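Local coordinates for protein glutathione S-transferase (Bombyx mori, PDB 5ZFG) that probably transfers glutathione to electrophilic compounds as a member of the glutathione S-transferase superfamily, and metabolises the insecticide diazinon in the silkworm, at residues A93-N96 against H97-F101; N68-L71 against Q72-D76. All coordinates share one frame; numbering follows the deposited sequence.

Contact 1. Residues A93-N96 against H97-F101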
loop_
_atom_site.group_PDB
_atom_site.type_symbol
_atom_site.label_atom_id
_atom_site.label_comp_id
_atom_site.label_asym_id
_atom_site.label_seq_id
_atom_site.Cartn_x
_atom_site.Cartn_y
_atom_site.Cartn_z
ATOM N N ALA B 93 -0.962 -8.567 -10.222
ATOM C CA ALA B 93 -0.102 -8.608 -9.037
ATOM C C ALA B 93 1.157 -7.771 -9.219
ATOM O O ALA B 93 1.632 -7.144 -8.262
ATOM C CB ALA B 93 0.264 -10.044 -8.710
ATOM N N ILE B 94 1.734 -7.768 -10.426
ATOM C CA ILE B 94 2.915 -6.935 -10.661
ATOM C C ILE B 94 2.562 -5.461 -10.482
ATOM O O ILE B 94 3.311 -4.701 -9.848
ATOM C CB ILE B 94 3.527 -7.211 -12.050
ATOM C CG1 ILE B 94 3.909 -8.698 -12.197
ATOM C CG2 ILE B 94 4.789 -6.339 -12.259
ATOM C CD1 ILE B 94 4.220 -9.111 -13.636
ATOM N N VAL B 95 1.408 -5.038 -11.016
ATOM C CA VAL B 95 0.945 -3.669 -10.797
ATOM C C VAL B 95 0.747 -3.400 -9.310
ATOM O O VAL B 95 1.239 -2.394 -8.779
ATOM C CB VAL B 95 -0.346 -3.386 -11.587
ATOM C CG1 VAL B 95 -0.905 -1.988 -11.205
ATOM C CG2 VAL B 95 -0.073 -3.469 -13.092
ATOM N N ASN B 96 0.007 -4.284 -8.622
ATOM C CA ASN B 96 -0.240 -4.093 -7.195
ATOM C C ASN B 96 1.061 -4.023 -6.421
ATOM O O ASN B 96 1.201 -3.198 -5.511
ATOM C CB ASN B 96 -1.114 -5.215 -6.641
ATOM C CG ASN B 96 -2.563 -5.116 -7.093
ATOM O OD1 ASN B 96 -3.029 -4.069 -7.568
ATOM N ND2 ASN B 96 -3.287 -6.222 -6.954
ATOM N N HIS B 97 2.029 -4.870 -6.780
ATOM C CA HIS B 97 3.310 -4.833 -6.091
ATOM C C HIS B 97 3.990 -3.482 -6.265
ATOM O O HIS B 97 4.481 -2.881 -5.300
ATOM C CB HIS B 97 4.253 -5.912 -6.608
ATOM C CG HIS B 97 5.623 -5.733 -6.048
ATOM N ND1 HIS B 97 6.556 -4.900 -6.625
ATOM C CD2 HIS B 97 6.162 -6.152 -4.878
ATOM C CE1 HIS B 97 7.632 -4.853 -5.858
ATOM N NE2 HIS B 97 7.420 -5.609 -4.794
ATOM N N ARG B 98 4.050 -3.001 -7.510
ATOM C CA ARG B 98 4.738 -1.744 -7.766
ATOM C C ARG B 98 4.057 -0.581 -7.046
ATOM O O ARG B 98 4.734 0.345 -6.587
ATOM C CB ARG B 98 4.829 -1.490 -9.280
ATOM C CG ARG B 98 5.635 -2.534 -10.084
ATOM C CD ARG B 98 7.108 -2.621 -9.685
ATOM N NE ARG B 98 7.820 -3.488 -10.627
ATOM C CZ ARG B 98 7.924 -4.807 -10.504
ATOM N NH1 ARG B 98 7.397 -5.433 -9.457
ATOM N NH2 ARG B 98 8.563 -5.506 -11.432
ATOM N N LEU B 99 2.730 -0.636 -6.889
ATOM C CA LEU B 99 2.028 0.374 -6.103
ATOM C C LEU B 99 2.456 0.314 -4.636
ATOM O O LEU B 99 2.760 1.340 -4.024
ATOM C CB LEU B 99 0.513 0.169 -6.222
ATOM C CG LEU B 99 -0.127 0.532 -7.574
ATOM C CD1 LEU B 99 -1.613 0.133 -7.611
ATOM C CD2 LEU B 99 0.027 2.053 -7.885
ATOM N N CYS B 100 2.489 -0.895 -4.067
ATOM C CA CYS B 100 2.920 -1.058 -2.681
ATOM C C CYS B 100 4.368 -0.622 -2.495
ATOM O O CYS B 100 4.707 0.026 -1.498
ATOM C CB CYS B 100 2.760 -2.521 -2.250
ATOM S SG CYS B 100 1.046 -3.060 -2.060
ATOM N N PHE B 101 5.231 -0.987 -3.453
ATOM C CA PHE B 101 6.655 -0.656 -3.395
ATOM C C PHE B 101 6.860 0.854 -3.405
ATOM O O PHE B 101 7.695 1.378 -2.664
ATOM C CB PHE B 101 7.374 -1.322 -4.581
ATOM C CG PHE B 101 8.779 -0.779 -4.857
ATOM C CD1 PHE B 101 9.789 -0.946 -3.938
ATOM C CD2 PHE B 101 9.070 -0.143 -6.063
ATOM C CE1 PHE B 101 11.081 -0.460 -4.181
ATOM C CE2 PHE B 101 10.359 0.353 -6.322
ATOM C CZ PHE B 101 11.361 0.188 -5.374
#
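A93 and H97 open a run of four i to i+4 backbone bonds in helix 89-114, the first long helix of the all-helical C-terminal domain of the glutathione S-transferase fold. The carbonyls of A93, I94, V95 and N96 are taken in turn by the amides of H97, R98, L99 and C100. H97 N to A93 O is the shortest at 2.7 Å, and C100 N to N96 O, at 3.0 Å, the straightest, with 166° at the hydrogen.

Several polar side-chain atoms bond to residues outside 93-101. N96 OD1 is hydrogen-bonded to Y85 OH. H97 NE2 bonds to OE1 of Q51 in the second subunit, which places the imidazole at the dimer interface. R98 NE bonds weakly to A151 O, while Y142 makes a cation-pi contact with the same arginine.

Two side-chain contacts run along the helix, one apolar and one of alkyl over guanidinium. V95 CG1 lies 4.2 Å from L99 CD1. I94 and R98 run side by side: the isoleucine directs CG2 opposite the backbone N (CG1 at chi1 -58°), and the arginine bends at chi2 (-62°), bringing its guanidinium alongside. I94 CG2 thus sits 3.7 Å above one guanidinium face, displaced toward the rim, with R98 CZ 3.9 Å away.

Contact 2. Residues N68-L71 against Q72-D76; sequences NAIL and QYICD
N68 and Q72 form the first of four i to i+4 pairs considered in helix 67-78, in which backbone hydrogen bonds supply the regular framework. Q72 N reaches N68 O at 3.0 Å, Y73 N reaches A69 O at 2.9 Å, and I74 N reaches I70 O at 3.0 Å. The Y73 bond is the most bent, with 147° at the hydrogen, against 168° for I74. C75 N to L71 O is stretched to 3.4 Å and counts as weak.

Among the polar side chains, Q72 folds back over the preceding turn. Its CG lies opposite the carbonyl carbon and beside the backbone N (chi1 -67°), from where the extended chain carries the amide alongside N68 and A69. Q72 CG passes 3.3 Å from N68 O, and Q72 OE1 lies 3.5 Å from A69 CA. Since OE1 and N68 O are both acceptors, their proximity is not a bond; the amide's NE2 is directed to helix 89-114. Y73 OH hydrogen-bonds to D59 OD2, and D76 OD1 forms a salt bridge with NH2 of R92 in the same chain.

The apolar contact is between two isoleucines a turn apart, I70 CG2 and I74 CG1, at 4.3 Å. I74 CG1 also packs 3.4 Å from I70 O, the carbonyl that I74 N engages.

Helix 67-78 is the last helix of the thioredoxin-like N-terminal domain. I70, Y73 and I74 rest on L57 of strand 56-59, while I70, L71 and I74 also meet helix 12-23. N68, L71 and Q72 turn to helix 89-114, and Y73 packs on A93 of the second subunit.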
loop_
_atom_site.group_PDB
_atom_site.type_symbol
_atom_site.label_atom_id
_atom_site.label_comp_id
_atom_site.label_asym_id
_atom_site.label_seq_id
_atom_site.Cartn_x
_atom_site.Cartn_y
_atom_site.Cartn_z
ATOM N N ASN B 68 -3.285 4.976 -3.835
ATOM C CA ASN B 68 -3.198 3.670 -4.494
ATOM C C ASN B 68 -4.575 3.032 -4.638
ATOM O O ASN B 68 -4.921 2.506 -5.701
ATOM C CB ASN B 68 -2.278 2.732 -3.721
ATOM C CG ASN B 68 -0.827 3.061 -3.908
ATOM O OD1 ASN B 68 -0.473 3.970 -4.655
ATOM N ND2 ASN B 68 0.035 2.337 -3.200
ATOM N N ALA B 69 -5.372 3.068 -3.573
ATOM C CA ALA B 69 -6.724 2.513 -3.640
ATOM C C ALA B 69 -7.607 3.313 -4.593
ATOM O O ALA B 69 -8.470 2.742 -5.274
ATOM C CB ALA B 69 -7.334 2.492 -2.242
ATOM N N ILE B 70 -7.419 4.639 -4.637
ATOM C CA ILE B 70 -8.173 5.456 -5.596
ATOM C C ILE B 70 -7.823 5.054 -7.022
ATOM O O ILE B 70 -8.714 4.886 -7.868
ATOM C CB ILE B 70 -7.916 6.957 -5.365
ATOM C CG1 ILE B 70 -8.415 7.395 -3.980
ATOM C CG2 ILE B 70 -8.623 7.789 -6.476
ATOM C CD1 ILE B 70 -7.958 8.813 -3.600
ATOM N N LEU B 71 -6.525 4.857 -7.306
ATOM C CA LEU B 71 -6.102 4.416 -8.635
ATOM C C LEU B 71 -6.763 3.092 -9.016
ATOM O O LEU B 71 -7.275 2.925 -10.137
ATOM C CB LEU B 71 -4.578 4.278 -8.691
ATOM C CG LEU B 71 -3.741 5.565 -8.605
ATOM C CD1 LEU B 71 -2.265 5.253 -8.502
ATOM C CD2 LEU B 71 -4.024 6.425 -9.832
ATOM N N GLN B 72 -6.760 2.135 -8.096
ATOM C CA GLN B 72 -7.372 0.835 -8.374
ATOM C C GLN B 72 -8.878 0.961 -8.603
ATOM O O GLN B 72 -9.440 0.311 -9.501
ATOM C CB GLN B 72 -7.054 -0.118 -7.219
ATOM C CG GLN B 72 -5.547 -0.432 -7.159
ATOM C CD GLN B 72 -5.081 -0.954 -5.812
ATOM O OE1 GLN B 72 -5.628 -0.597 -4.773
ATOM N NE2 GLN B 72 -4.043 -1.799 -5.829
ATOM N N TYR B 73 -9.534 1.830 -7.835
ATOM C CA TYR B 73 -10.988 1.956 -7.909
ATOM C C TYR B 73 -11.422 2.599 -9.219
ATOM O O TYR B 73 -12.372 2.136 -9.853
ATOM C CB TYR B 73 -11.491 2.769 -6.723
ATOM C CG TYR B 73 -12.938 3.235 -6.844
ATOM C CD1 TYR B 73 -13.979 2.329 -6.735
ATOM C CD2 TYR B 73 -13.239 4.566 -7.070
ATOM C CE1 TYR B 73 -15.297 2.739 -6.841
ATOM C CE2 TYR B 73 -14.560 4.993 -7.189
ATOM C CZ TYR B 73 -15.578 4.066 -7.068
ATOM O OH TYR B 73 -16.896 4.467 -7.161
ATOM N N ILE B 74 -10.723 3.653 -9.645
ATOM C CA ILE B 74 -11.084 4.320 -10.893
ATOM C C ILE B 74 -11.032 3.336 -12.060
ATOM O O ILE B 74 -11.919 3.324 -12.930
ATOM C CB ILE B 74 -10.166 5.540 -11.117
ATOM C CG1 ILE B 74 -10.507 6.646 -10.122
ATOM C CG2 ILE B 74 -10.296 6.035 -12.555
ATOM C CD1 ILE B 74 -11.934 6.685 -9.697
ATOM N N CYS B 75 -10.027 2.455 -12.072
ATOM C CA CYS B 75 -9.930 1.444 -13.124
ATOM C C CYS B 75 -11.004 0.374 -12.975
ATOM O O CYS B 75 -11.709 0.057 -13.942
ATOM C CB CYS B 75 -8.541 0.805 -13.122
ATOM S SG CYS B 75 -7.200 1.941 -13.470
ATOM N N ASP B 76 -11.140 -0.199 -11.770
ATOM C CA ASP B 76 -12.125 -1.264 -11.535
ATOM C C ASP B 76 -13.544 -0.804 -11.850
ATOM O O ASP B 76 -14.347 -1.571 -12.390
ATOM C CB ASP B 76 -12.083 -1.740 -10.078
ATOM C CG ASP B 76 -10.801 -2.491 -9.723
ATOM O OD1 ASP B 76 -10.081 -2.940 -10.638
ATOM O OD2 ASP B 76 -10.536 -2.635 -8.503
#

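How the contacts relate
Both contacts are buried stretches of about two and a half turns in successive helices, with centres about 13 Å apart: 68-76 in the thioredoxin-like domain, 93-101 in the helical one. They meet directly across the domain boundary. L99 O lies 3.0 Å from N68 ND2 and N96 OD1 3.0 Å from Q72 NE2, both weak hydrogen bonds, while L99 CD2 packs 4.0 Å from L71 CD1. Their remaining chemistry follows their surroundings. Contact 2 backs onto the sheet and helix 12-23 through aliphatic side chains and the ring of Y73, which meets the sheet, whereas contact 1 faces other helices and loops. Each also reaches the second subunit, contact 1 by a hydrogen bond from H97 and contact 2 by packing.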